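Side-chain contacts in periplasmic zinc-binding protein troA (Treponema pallidum, PDB 1K0F), which binds zinc with high affinity in the periplasm and delivers it to the membrane permease of the TroABC transporter for import into the cytoplasm: residues G28-G31 / P32-P36; S113-A116 / V117-L121; T129-F132 / T133-Q137; A203-I206 / A207-L211; D230-A234 / R235-V239. One frame throughout, in Å; residues are numbered along the deposited sequence.

Contact 1 is the one at the metal site. Its Pro36 side chain comes about 3 Å from that of the zinc ligand Asp248, and the ligand His37 follows it in the chain. Contacts 2 and 3 lie on successive helices, with centres 11 Å apart, and meet at Tyr118 and Thr133, where OH to OG1 is 2.4 Å. Contacts 4 and 5 form a second pair, 8 Å between centres, joined where His237 NE2 is 2.5 Å from Leu211 O. The two pairs lie on opposite sides of the chain's centre, 41 to 51 Å apart between centres. Contact 1 is about 12 Å from contact 2 and 19 Å from contact 4 at the nearest atoms.

Contact 1: residues G28-G31 / P32-P36; sequences GLMG and PGVDP
Gly31 to Val34 form a type II beta turn, which doubles the chain back so that Met30 on one side meets Val34 and Pro36 on the other. Pro32 and Gly33 hold the two corner positions, and Gly33 supplies the positive phi (56°) that the third residue of such a turn needs. The closing bond from Val34 N to Gly31 O is weak, with an N-H...O angle of 122°. The place of Gly31 O is doubtful, so little rests on it.

Met30 carries the side-chain contact with two different parts. Near its root, CB lies 3.3 Å from Val34 CG1. The two side chains cross at about a right angle. CG1 reaches Met30 because it stands anti to the Val34 backbone N (chi1 166°). Further out, the thioether runs obliquely past the ring of Pro36. Met30 SD is 3.4 Å from Pro36 CB, and Met30 CE is 3.6 Å from Pro36 CA. The thioether and the proline ring are both buried.

Pro36 also touches the zinc ligand Asp248, and the next residue is the ligand His37. The Met30-Pro36 contact thus lies directly behind one zinc ligand, and may help to place it. The site is empty in this zinc-free form. Asp35 is hydrogen-bonded through OD2 to Thr190.

The loop leaves the end of strand 25-28, at the margin of the parallel sheet. Leu29 pairs with Thr7 at the end of strand 4-7, and Met30 with Thr8 just after it, while Leu29 packs on Asp45 and Leu49 of helix 43-51.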
loop_
_atom_site.group_PDB
_atom_site.type_symbol
_atom_site.label_atom_id
_atom_site.label_comp_id
_atom_site.label_asym_id
_atom_site.label_seq_id
_atom_site.Cartn_x
_atom_site.Cartn_y
_atom_site.Cartn_z
ATOM N N GLY A 28 -1.422 7.531 -13.447
ATOM C CA GLY A 28 -0.860 6.841 -12.301
ATOM C C GLY A 28 0.644 6.812 -12.488
ATOM O O GLY A 28 1.155 6.089 -13.344
ATOM N N LEU A 29 1.362 7.608 -11.699
ATOM C CA LEU A 29 2.821 7.676 -11.807
ATOM C C LEU A 29 3.566 6.400 -11.418
ATOM O O LEU A 29 4.573 6.054 -12.037
ATOM C CB LEU A 29 3.352 8.834 -10.973
ATOM C CG LEU A 29 3.194 10.194 -11.655
ATOM C CD1 LEU A 29 4.089 11.211 -10.960
ATOM C CD2 LEU A 29 3.542 10.070 -13.131
ATOM N N MET A 30 3.082 5.712 -10.391
ATOM C CA MET A 30 3.727 4.487 -9.944
ATOM C C MET A 30 2.816 3.289 -10.204
ATOM O O MET A 30 1.766 3.145 -9.579
ATOM C CB MET A 30 4.059 4.595 -8.464
ATOM C CG MET A 30 4.444 5.989 -8.023
ATOM S SD MET A 30 4.702 5.980 -6.272
ATOM C CE MET A 30 5.994 7.194 -6.093
ATOM N N GLY A 31 3.225 2.434 -11.135
ATOM C CA GLY A 31 2.411 1.281 -11.473
ATOM C C GLY A 31 2.813 -0.040 -10.833
ATOM O O GLY A 31 3.664 -0.087 -9.936
ATOM N N PRO A 32 2.196 -1.137 -11.278
ATOM C CA PRO A 32 2.517 -2.443 -10.713
ATOM C C PRO A 32 4.022 -2.620 -10.536
ATOM O O PRO A 32 4.815 -2.014 -11.255
ATOM C CB PRO A 32 1.939 -3.429 -11.733
ATOM C CG PRO A 32 1.365 -2.595 -12.859
ATOM C CD PRO A 32 1.170 -1.224 -12.324
ATOM N N GLY A 33 4.402 -3.447 -9.569
ATOM C CA GLY A 33 5.810 -3.691 -9.328
ATOM C C GLY A 33 6.639 -2.447 -9.059
ATOM O O GLY A 33 7.866 -2.496 -9.152
ATOM N N VAL A 34 5.981 -1.340 -8.718
ATOM C CA VAL A 34 6.673 -0.077 -8.436
ATOM C C VAL A 34 6.773 0.325 -6.946
ATOM O O VAL A 34 5.765 0.551 -6.268
ATOM C CB VAL A 34 6.017 1.088 -9.212
ATOM C CG1 VAL A 34 6.499 2.430 -8.669
ATOM C CG2 VAL A 34 6.348 0.967 -10.685
ATOM N N ASP A 35 8.008 0.437 -6.457
ATOM C CA ASP A 35 8.255 0.821 -5.079
ATOM C C ASP A 35 8.309 2.325 -4.967
ATOM O O ASP A 35 9.264 2.956 -5.415
ATOM C CB ASP A 35 9.579 0.246 -4.583
ATOM C CG ASP A 35 9.840 0.569 -3.124
ATOM O OD1 ASP A 35 9.265 1.552 -2.616
ATOM O OD2 ASP A 35 10.619 -0.166 -2.488
ATOM N N PRO A 36 7.293 2.922 -4.340
ATOM C CA PRO A 36 7.210 4.372 -4.159
ATOM C C PRO A 36 8.378 4.958 -3.369
ATOM O O PRO A 36 8.804 6.089 -3.632
ATOM C CB PRO A 36 5.874 4.572 -3.446
ATOM C CG PRO A 36 5.129 3.300 -3.639
ATOM C CD PRO A 36 6.142 2.227 -3.748
#

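Contact 2: residues S113-A116 / V117-L121; sequences SVKA and VYESL
Lys115 and Glu119, one helical turn apart, lie side by side and point the same way. The carboxylate of Glu119 lies beside the outer methylenes of Lys115, with Lys115 CD 3.8 Å from Glu119 OE1. The charged ends do not meet: Lys115 NZ is 5.2 Å from Glu119 OE1. The glutamate's extended chain (chi2 176°) carries the carboxylate out to the level of Lys115 CD.

Tyr118 turns another way. Its ring presents an edge to Lys115 O, with Tyr118 CD2 3.7 Å from that oxygen. The ring is stacked with Tyr136 of the next helix.

Ala116 O receives two donors from Ser120. The backbone N is 2.8 Å from Ala116 O, while Ser120 OG adds a weak bond at 3.3 Å to the same oxygen. Tyr118 N to Val114 O is the straightest of the backbone bonds between the two segments, with an N-H...O angle of 175°.

This is the i to i+4 pattern of an alpha helix with one buried side. In helix 107-124, Val117, Ser120 and Leu121 face strand 54-57 or helix 10-20, and Val114 faces helix 129-156. Such helices flanking a parallel sheet are typical of the alpha/beta lobes of family 9 solute-binding proteins.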
loop_
_atom_site.group_PDB
_atom_site.type_symbol
_atom_site.label_atom_id
_atom_site.label_comp_id
_atom_site.label_asym_id
_atom_site.label_seq_id
_atom_site.Cartn_x
_atom_site.Cartn_y
_atom_site.Cartn_z
ATOM N N SER A 113 -7.823 8.848 3.660
ATOM C CA SER A 113 -7.098 9.174 2.438
ATOM C C SER A 113 -7.997 9.163 1.205
ATOM O O SER A 113 -7.780 9.930 0.266
ATOM C CB SER A 113 -5.942 8.196 2.236
ATOM O OG SER A 113 -5.101 8.188 3.367
ATOM N N VAL A 114 -8.998 8.290 1.196
ATOM C CA VAL A 114 -9.907 8.230 0.063
ATOM C C VAL A 114 -10.759 9.486 0.153
ATOM O O VAL A 114 -11.073 10.110 -0.864
ATOM C CB VAL A 114 -10.810 6.992 0.124
ATOM C CG1 VAL A 114 -11.964 7.148 -0.854
ATOM C CG2 VAL A 114 -10.006 5.743 -0.195
ATOM N N LYS A 115 -11.110 9.858 1.385
ATOM C CA LYS A 115 -11.912 11.057 1.644
ATOM C C LYS A 115 -11.162 12.250 1.069
ATOM O O LYS A 115 -11.743 13.120 0.419
ATOM C CB LYS A 115 -12.128 11.253 3.155
ATOM C CG LYS A 115 -13.220 12.266 3.514
ATOM C CD LYS A 115 -12.789 13.215 4.625
ATOM C CE LYS A 115 -13.900 13.422 5.635
ATOM N NZ LYS A 115 -13.435 13.040 7.001
ATOM N N ALA A 116 -9.855 12.259 1.321
ATOM C CA ALA A 116 -8.955 13.300 0.846
ATOM C C ALA A 116 -8.993 13.352 -0.682
ATOM O O ALA A 116 -9.121 14.420 -1.274
ATOM C CB ALA A 116 -7.535 13.012 1.330
ATOM N N VAL A 117 -8.876 12.193 -1.313
ATOM C CA VAL A 117 -8.915 12.114 -2.768
ATOM C C VAL A 117 -10.223 12.711 -3.291
ATOM O O VAL A 117 -10.225 13.586 -4.158
ATOM C CB VAL A 117 -8.828 10.664 -3.234
ATOM C CG1 VAL A 117 -8.928 10.607 -4.735
ATOM C CG2 VAL A 117 -7.528 10.044 -2.763
ATOM N N TYR A 118 -11.328 12.219 -2.741
ATOM C CA TYR A 118 -12.650 12.678 -3.122
ATOM C C TYR A 118 -12.771 14.181 -2.992
ATOM O O TYR A 118 -13.169 14.862 -3.931
ATOM C CB TYR A 118 -13.701 12.008 -2.242
ATOM C CG TYR A 118 -14.967 12.823 -2.039
ATOM C CD1 TYR A 118 -15.873 12.983 -3.072
ATOM C CD2 TYR A 118 -15.259 13.385 -0.809
ATOM C CE1 TYR A 118 -17.058 13.687 -2.886
ATOM C CE2 TYR A 118 -16.443 14.092 -0.598
ATOM C CZ TYR A 118 -17.341 14.235 -1.642
ATOM O OH TYR A 118 -18.513 14.904 -1.442
ATOM N N GLU A 119 -12.429 14.698 -1.818
ATOM C CA GLU A 119 -12.520 16.132 -1.557
ATOM C C GLU A 119 -11.555 16.969 -2.399
ATOM O O GLU A 119 -11.784 18.158 -2.613
ATOM C CB GLU A 119 -12.283 16.414 -0.070
ATOM C CG GLU A 119 -13.521 16.218 0.792
ATOM C CD GLU A 119 -13.243 16.409 2.263
ATOM O OE1 GLU A 119 -14.202 16.338 3.058
ATOM O OE2 GLU A 119 -12.067 16.628 2.619
ATOM N N SER A 120 -10.467 16.357 -2.856
ATOM C CA SER A 120 -9.495 17.062 -3.684
ATOM C C SER A 120 -10.109 17.203 -5.074
ATOM O O SER A 120 -10.056 18.265 -5.706
ATOM C CB SER A 120 -8.200 16.255 -3.782
ATOM O OG SER A 120 -7.270 16.671 -2.806
ATOM N N LEU A 121 -10.701 16.107 -5.539
ATOM C CA LEU A 121 -11.344 16.076 -6.842
ATOM C C LEU A 121 -12.464 17.112 -6.899
ATOM O O LEU A 121 -12.642 17.790 -7.909
ATOM C CB LEU A 121 -11.898 14.674 -7.120
ATOM C CG LEU A 121 -10.867 13.555 -7.327
ATOM C CD1 LEU A 121 -11.594 12.251 -7.618
ATOM C CD2 LEU A 121 -9.915 13.909 -8.476
#

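Contact 3: residues T129-F132 / T133-Q137; sequences TREF and TQRYQ
Phe132 and Arg135 lie side by side at the start of helix 129-156, a long helix of the kind that joins the two lobes in family 9 solute-binding proteins. Arg135 NH1 sits at the edge of the Phe132 ring, in its plane, 3.1 Å from Phe132 CE1. Ring and guanidinium planes are turned 48° apart, so the groups are not stacked. Glu131 CB lies over the centre of one guanidinium face, 4.0 Å above it. The carboxylate of Glu131 turns away, and its OE2 stays 5.7 Å from Arg135 NH2.

Arg135 CG lies anti to the carbonyl carbon (chi1 -74°), which sends the chain back over the preceding turn. The extended chain then carries the guanidinium to Phe132. Farther out, NH1 has firm polar partners: a salt bridge to Asp23 OD2 and a hydrogen bond to Ile19 O. These help to hold the guanidinium in place, and Phe132 packs on Ile19, Ala20 and Asp23 as well as on Leu121 and Cys122. The pair thus joins the start of this helix to the end of helix 10-20.

On another side of the helix, Thr129 and Thr133 run side by side. Thr129 CG2 is 3.6 Å from Thr133 OG1, a hydroxyl also hydrogen-bonded to Tyr118 OH. Its bond to Thr129 O is less certain. Nearby, Gln134 N bonds to Arg130 O at 3.0 Å with an N-H...O angle of 177°.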
loop_
_atom_site.group_PDB
_atom_site.type_symbol
_atom_site.label_atom_id
_atom_site.label_comp_id
_atom_site.label_asym_id
_atom_site.label_seq_id
_atom_site.Cartn_x
_atom_site.Cartn_y
_atom_site.Cartn_z
ATOM N N THR A 129 -19.250 17.983 -7.884
ATOM C CA THR A 129 -19.466 17.560 -6.497
ATOM C C THR A 129 -20.533 16.476 -6.300
ATOM O O THR A 129 -20.322 15.523 -5.541
ATOM C CB THR A 129 -19.845 18.758 -5.603
ATOM O OG1 THR A 129 -18.711 19.607 -5.433
ATOM C CG2 THR A 129 -20.309 18.278 -4.239
ATOM N N ARG A 130 -21.675 16.615 -6.971
ATOM C CA ARG A 130 -22.752 15.639 -6.842
ATOM C C ARG A 130 -22.352 14.236 -7.293
ATOM O O ARG A 130 -22.520 13.259 -6.563
ATOM C CB ARG A 130 -23.974 16.104 -7.633
ATOM C CG ARG A 130 -25.268 15.480 -7.155
ATOM C CD ARG A 130 -26.246 15.330 -8.293
ATOM N NE ARG A 130 -26.528 16.605 -8.943
ATOM C CZ ARG A 130 -26.938 17.690 -8.295
ATOM N NH1 ARG A 130 -27.109 17.648 -6.977
ATOM N NH2 ARG A 130 -27.175 18.814 -8.958
ATOM N N GLU A 131 -21.825 14.138 -8.505
ATOM C CA GLU A 131 -21.415 12.848 -9.040
ATOM C C GLU A 131 -20.142 12.343 -8.375
ATOM O O GLU A 131 -19.924 11.133 -8.299
ATOM C CB GLU A 131 -21.209 12.938 -10.559
ATOM C CG GLU A 131 -20.599 14.242 -11.035
ATOM C CD GLU A 131 -21.639 15.278 -11.378
ATOM O OE1 GLU A 131 -22.039 16.039 -10.471
ATOM O OE2 GLU A 131 -22.055 15.337 -12.555
ATOM N N PHE A 132 -19.300 13.256 -7.900
ATOM C CA PHE A 132 -18.067 12.857 -7.236
ATOM C C PHE A 132 -18.370 12.476 -5.807
ATOM O O PHE A 132 -17.568 11.825 -5.147
ATOM C CB PHE A 132 -17.056 13.995 -7.239
ATOM C CG PHE A 132 -16.318 14.143 -8.535
ATOM C CD1 PHE A 132 -16.555 13.274 -9.591
ATOM C CD2 PHE A 132 -15.386 15.161 -8.699
ATOM C CE1 PHE A 132 -15.877 13.415 -10.790
ATOM C CE2 PHE A 132 -14.702 15.315 -9.888
ATOM C CZ PHE A 132 -14.946 14.441 -10.940
ATOM N N THR A 133 -19.543 12.885 -5.339
ATOM C CA THR A 133 -19.954 12.589 -3.980
ATOM C C THR A 133 -20.617 11.239 -3.913
ATOM O O THR A 133 -20.197 10.363 -3.161
ATOM C CB THR A 133 -20.944 13.634 -3.452
ATOM O OG1 THR A 133 -20.236 14.819 -3.079
ATOM C CG2 THR A 133 -21.684 13.097 -2.231
ATOM N N GLN A 134 -21.669 11.068 -4.693
ATOM C CA GLN A 134 -22.365 9.801 -4.675
ATOM C C GLN A 134 -21.412 8.651 -5.023
ATOM O O GLN A 134 -21.339 7.657 -4.300
ATOM C CB GLN A 134 -23.542 9.851 -5.633
ATOM C CG GLN A 134 -24.102 8.506 -5.924
ATOM C CD GLN A 134 -23.962 8.168 -7.378
ATOM O OE1 GLN A 134 -23.217 7.269 -7.750
ATOM N NE2 GLN A 134 -24.678 8.906 -8.225
ATOM N N ARG A 135 -20.672 8.790 -6.119
ATOM C CA ARG A 135 -19.719 7.757 -6.513
ATOM C C ARG A 135 -18.849 7.490 -5.299
ATOM O O ARG A 135 -18.648 6.352 -4.893
ATOM C CB ARG A 135 -18.825 8.247 -7.649
ATOM C CG ARG A 135 -19.480 8.334 -9.007
ATOM C CD ARG A 135 -18.446 8.749 -10.032
ATOM N NE ARG A 135 -19.010 9.159 -11.315
ATOM C CZ ARG A 135 -18.590 10.218 -12.001
ATOM N NH1 ARG A 135 -17.604 10.962 -11.521
ATOM N NH2 ARG A 135 -19.136 10.525 -13.171
ATOM N N TYR A 136 -18.329 8.570 -4.732
ATOM C CA TYR A 136 -17.478 8.485 -3.564
ATOM C C TYR A 136 -18.095 7.552 -2.539
ATOM O O TYR A 136 -17.505 6.527 -2.201
ATOM C CB TYR A 136 -17.292 9.872 -2.966
ATOM C CG TYR A 136 -16.762 9.876 -1.559
ATOM C CD1 TYR A 136 -15.735 9.009 -1.177
ATOM C CD2 TYR A 136 -17.274 10.760 -0.611
ATOM C CE1 TYR A 136 -15.226 9.026 0.119
ATOM C CE2 TYR A 136 -16.776 10.790 0.688
ATOM C CZ TYR A 136 -15.751 9.923 1.049
ATOM O OH TYR A 136 -15.244 9.964 2.332
ATOM N N GLN A 137 -19.282 7.903 -2.044
ATOM C CA GLN A 137 -19.962 7.072 -1.054
ATOM C C GLN A 137 -19.915 5.626 -1.490
ATOM O O GLN A 137 -19.532 4.744 -0.723
ATOM C CB GLN A 137 -21.412 7.497 -0.897
ATOM C CG GLN A 137 -21.583 8.925 -0.474
ATOM C CD GLN A 137 -22.970 9.433 -0.768
ATOM O OE1 GLN A 137 -23.272 10.604 -0.545
ATOM N NE2 GLN A 137 -23.832 8.550 -1.272
#

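Contact 4: residues A203-I206 / A207-L211; sequences AAFI and AQRKL
Phe205 sets the edge of its ring against Arg209. The pair lies at the C-terminal end of helix 196-208, where the chain leaves through a Schellman-type ending. Arg209 NH1 lies near the ring plane, 3.1 Å from Phe205 CE1, and Arg209 CG is 3.4 Å from the same carbon. NH1 comes at the ring edge, and with the planes 63° apart the groups do not stack. Bends at chi2 (-78°) and chi3 bring the arginine tip back toward the ring. NH1 has its charged partner in Glu181, by a salt bridge. Phe205 also packs on strands 163-166 and 181-184.

The assignment of the ending rests on the positive phi of Lys210, a 6→1 bond from Leu211 N and the Ile206-Leu211 contact. These two side chains cross at about a right angle, with Ile206 CG2 3.4 Å from Leu211 CB and 3.5 Å from Leu211 CG. Both residues are buried. Ile206 rests on Leu228 and Val232 of helix 225-233. Leu211, just before strand 213-217, rests on Val165 of strand 163-166.

The backward bond that closes the ending runs from Leu211 N to Ile206 O at 2.9 Å, with the donor in the carbonyl plane.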
loop_
_atom_site.group_PDB
_atom_site.type_symbol
_atom_site.label_atom_id
_atom_site.label_comp_id
_atom_site.label_asym_id
_atom_site.label_seq_id
_atom_site.Cartn_x
_atom_site.Cartn_y
_atom_site.Cartn_z
ATOM N N ALA A 203 15.023 -15.976 9.764
ATOM C CA ALA A 203 15.041 -17.330 9.232
ATOM C C ALA A 203 14.698 -18.313 10.346
ATOM O O ALA A 203 13.756 -19.093 10.231
ATOM C CB ALA A 203 16.409 -17.641 8.653
ATOM N N ALA A 204 15.467 -18.273 11.429
ATOM C CA ALA A 204 15.212 -19.167 12.550
ATOM C C ALA A 204 13.826 -18.903 13.124
ATOM O O ALA A 204 13.104 -19.831 13.452
ATOM C CB ALA A 204 16.273 -18.979 13.631
ATOM N N PHE A 205 13.462 -17.630 13.240
ATOM C CA PHE A 205 12.167 -17.253 13.781
ATOM C C PHE A 205 11.067 -18.020 13.075
ATOM O O PHE A 205 10.178 -18.582 13.706
ATOM C CB PHE A 205 11.928 -15.767 13.593
ATOM C CG PHE A 205 10.493 -15.393 13.669
ATOM C CD1 PHE A 205 9.806 -15.491 14.881
ATOM C CD2 PHE A 205 9.816 -14.956 12.537
ATOM C CE1 PHE A 205 8.457 -15.156 14.972
ATOM C CE2 PHE A 205 8.461 -14.614 12.601
ATOM C CZ PHE A 205 7.776 -14.714 13.831
ATOM N N ILE A 206 11.156 -18.041 11.752
ATOM C CA ILE A 206 10.191 -18.724 10.906
ATOM C C ILE A 206 10.329 -20.242 11.069
ATOM O O ILE A 206 9.351 -20.983 10.942
ATOM C CB ILE A 206 10.401 -18.330 9.416
ATOM C CG1 ILE A 206 10.173 -16.831 9.238
ATOM C CG2 ILE A 206 9.440 -19.095 8.522
ATOM C CD1 ILE A 206 10.892 -16.259 8.039
ATOM N N ALA A 207 11.541 -20.704 11.358
ATOM C CA ALA A 207 11.780 -22.137 11.530
ATOM C C ALA A 207 11.339 -22.595 12.918
ATOM O O ALA A 207 10.879 -23.724 13.097
ATOM C CB ALA A 207 13.251 -22.448 11.323
ATOM N N GLN A 208 11.486 -21.709 13.894
ATOM C CA GLN A 208 11.101 -22.005 15.254
ATOM C C GLN A 208 9.580 -22.076 15.298
ATOM O O GLN A 208 9.011 -23.085 15.705
ATOM C CB GLN A 208 11.613 -20.908 16.184
ATOM C CG GLN A 208 12.756 -21.371 17.075
ATOM C CD GLN A 208 13.984 -20.482 16.979
ATOM O OE1 GLN A 208 15.121 -20.943 17.172
ATOM N NE2 GLN A 208 13.768 -19.201 16.690
ATOM N N ARG A 209 8.929 -21.003 14.859
ATOM C CA ARG A 209 7.474 -20.941 14.844
ATOM C C ARG A 209 6.899 -21.819 13.735
ATOM O O ARG A 209 5.687 -22.011 13.652
ATOM C CB ARG A 209 7.012 -19.492 14.667
ATOM C CG ARG A 209 7.785 -18.492 15.521
ATOM C CD ARG A 209 7.314 -18.516 16.961
ATOM N NE ARG A 209 5.866 -18.358 17.052
ATOM C CZ ARG A 209 5.228 -17.214 16.830
ATOM N NH1 ARG A 209 5.912 -16.129 16.505
ATOM N NH2 ARG A 209 3.905 -17.148 16.940
ATOM N N LYS A 210 7.773 -22.346 12.882
ATOM C CA LYS A 210 7.356 -23.224 11.786
ATOM C C LYS A 210 6.268 -22.622 10.890
ATOM O O LYS A 210 5.172 -23.159 10.805
ATOM C CB LYS A 210 6.856 -24.559 12.355
ATOM C CG LYS A 210 7.935 -25.603 12.578
ATOM C CD LYS A 210 8.248 -25.760 14.056
ATOM C CE LYS A 210 9.676 -26.259 14.276
ATOM N NZ LYS A 210 9.733 -27.701 14.684
ATOM N N LEU A 211 6.578 -21.523 10.207
ATOM C CA LEU A 211 5.605 -20.864 9.329
ATOM C C LEU A 211 5.302 -21.634 8.049
ATOM O O LEU A 211 6.195 -21.909 7.250
ATOM C CB LEU A 211 6.089 -19.466 8.935
ATOM C CG LEU A 211 6.326 -18.397 10.003
ATOM C CD1 LEU A 211 6.130 -17.027 9.381
ATOM C CD2 LEU A 211 5.376 -18.589 11.183
#

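Contact 5: residues D230-A234 / R235-V239; sequences DAVQA and RGHVV
Gln233 O accepts Gly236 N at 3.0 Å, which closes a type I beta turn at the end of helix 225-233. A weak bond runs from His237 N to Val232 O at 3.4 Å. A CH...O contact adds to these, with Gln233 CA 3.1 Å from His237 O.

The two backbone bonds, with the positive phi of Gly236, resemble the 5→2 and 6→1 pair of a Schellman ending, though the long one is weak. At the position where this motif usually has an apolar contact, Val232 CG1 lies 3.5 Å from CD2 of the His237 ring. The two side chains point the same way. The ring comes beside the valine because its CG is anti to the His237 backbone N (chi1 177°), and its NE2 is hydrogen-bonded to Leu211 O.

An apolar contact carries the chain toward strand 240-245: Val232 CB is 4.0 Å from Val239 CG1, the side chains meeting at about a right angle.

A van der Waals contact sets the Gln233 amide obliquely across Val238, with Gln233 OE1 3.3 Å from Val238 CG1. Gln233 NE2 has a weak hydrogen bond to Arg229 O.

Arg235 lies along Ala203, Ala204 and Ala207 of helix 196-208, its NH2 weakly hydrogen-bonded to Gln200 O.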
loop_
_atom_site.group_PDB
_atom_site.type_symbol
_atom_site.label_atom_id
_atom_site.label_comp_id
_atom_site.label_asym_id
_atom_site.label_seq_id
_atom_site.Cartn_x
_atom_site.Cartn_y
_atom_site.Cartn_z
ATOM N N ASP A 230 15.484 -20.011 1.842
ATOM C CA ASP A 230 16.583 -20.978 1.881
ATOM C C ASP A 230 17.254 -20.990 3.241
ATOM O O ASP A 230 17.688 -22.036 3.717
ATOM C CB ASP A 230 17.622 -20.637 0.834
ATOM C CG ASP A 230 17.045 -20.601 -0.534
ATOM O OD1 ASP A 230 15.945 -21.170 -0.709
ATOM O OD2 ASP A 230 17.688 -20.009 -1.422
ATOM N N ALA A 231 17.361 -19.813 3.848
ATOM C CA ALA A 231 17.963 -19.700 5.166
ATOM C C ALA A 231 17.071 -20.486 6.119
ATOM O O ALA A 231 17.553 -21.175 7.017
ATOM C CB ALA A 231 18.036 -18.247 5.581
ATOM N N VAL A 232 15.762 -20.402 5.906
ATOM C CA VAL A 232 14.831 -21.135 6.739
ATOM C C VAL A 232 15.080 -22.608 6.479
ATOM O O VAL A 232 15.173 -23.404 7.405
ATOM C CB VAL A 232 13.382 -20.806 6.379
ATOM C CG1 VAL A 232 12.441 -21.520 7.335
ATOM C CG2 VAL A 232 13.159 -19.313 6.453
ATOM N N GLN A 233 15.189 -22.959 5.200
ATOM C CA GLN A 233 15.441 -24.337 4.794
ATOM C C GLN A 233 16.681 -24.886 5.491
ATOM O O GLN A 233 16.682 -26.008 6.003
ATOM C CB GLN A 233 15.644 -24.409 3.282
ATOM C CG GLN A 233 14.770 -25.432 2.576
ATOM C CD GLN A 233 13.669 -24.781 1.770
ATOM O OE1 GLN A 233 13.324 -25.246 0.682
ATOM N NE2 GLN A 233 13.112 -23.690 2.297
ATOM N N ALA A 234 17.741 -24.083 5.493
ATOM C CA ALA A 234 18.996 -24.455 6.117
ATOM C C ALA A 234 18.814 -24.485 7.632
ATOM O O ALA A 234 19.763 -24.723 8.377
ATOM C CB ALA A 234 20.071 -23.459 5.736
ATOM N N ARG A 235 17.587 -24.239 8.084
ATOM C CA ARG A 235 17.276 -24.256 9.509
ATOM C C ARG A 235 16.313 -25.386 9.887
ATOM O O ARG A 235 15.834 -25.455 11.020
ATOM C CB ARG A 235 16.681 -22.914 9.927
ATOM C CG ARG A 235 17.606 -21.731 9.694
ATOM C CD ARG A 235 18.166 -21.190 11.002
ATOM N NE ARG A 235 18.554 -19.784 10.893
ATOM C CZ ARG A 235 19.449 -19.191 11.681
ATOM N NH1 ARG A 235 20.055 -19.877 12.644
ATOM N NH2 ARG A 235 19.737 -17.909 11.507
ATOM N N GLY A 236 16.020 -26.260 8.928
ATOM C CA GLY A 236 15.134 -27.389 9.183
ATOM C C GLY A 236 13.669 -27.203 8.840
ATOM O O GLY A 236 12.839 -28.043 9.191
ATOM N N HIS A 237 13.349 -26.121 8.139
ATOM C CA HIS A 237 11.970 -25.833 7.772
ATOM C C HIS A 237 11.825 -25.365 6.331
ATOM O O HIS A 237 12.564 -24.494 5.873
ATOM C CB HIS A 237 11.406 -24.764 8.710
ATOM C CG HIS A 237 10.010 -24.336 8.372
ATOM N ND1 HIS A 237 8.988 -25.234 8.150
ATOM C CD2 HIS A 237 9.472 -23.108 8.196
ATOM C CE1 HIS A 237 7.881 -24.578 7.851
ATOM N NE2 HIS A 237 8.150 -23.285 7.873
ATOM N N VAL A 238 10.873 -25.959 5.614
ATOM C CA VAL A 238 10.613 -25.574 4.231
ATOM C C VAL A 238 9.405 -24.659 4.190
ATOM O O VAL A 238 8.258 -25.108 4.200
ATOM C CB VAL A 238 10.318 -26.775 3.321
ATOM C CG1 VAL A 238 10.495 -26.357 1.879
ATOM C CG2 VAL A 238 11.224 -27.935 3.668
ATOM N N VAL A 239 9.667 -23.367 4.161
ATOM C CA VAL A 239 8.593 -22.408 4.112
ATOM C C VAL A 239 8.245 -22.140 2.659
ATOM O O VAL A 239 9.112 -22.043 1.787
ATOM C CB VAL A 239 8.976 -21.093 4.815
ATOM C CG1 VAL A 239 10.120 -20.416 4.086
ATOM C CG2 VAL A 239 7.764 -20.186 4.891
#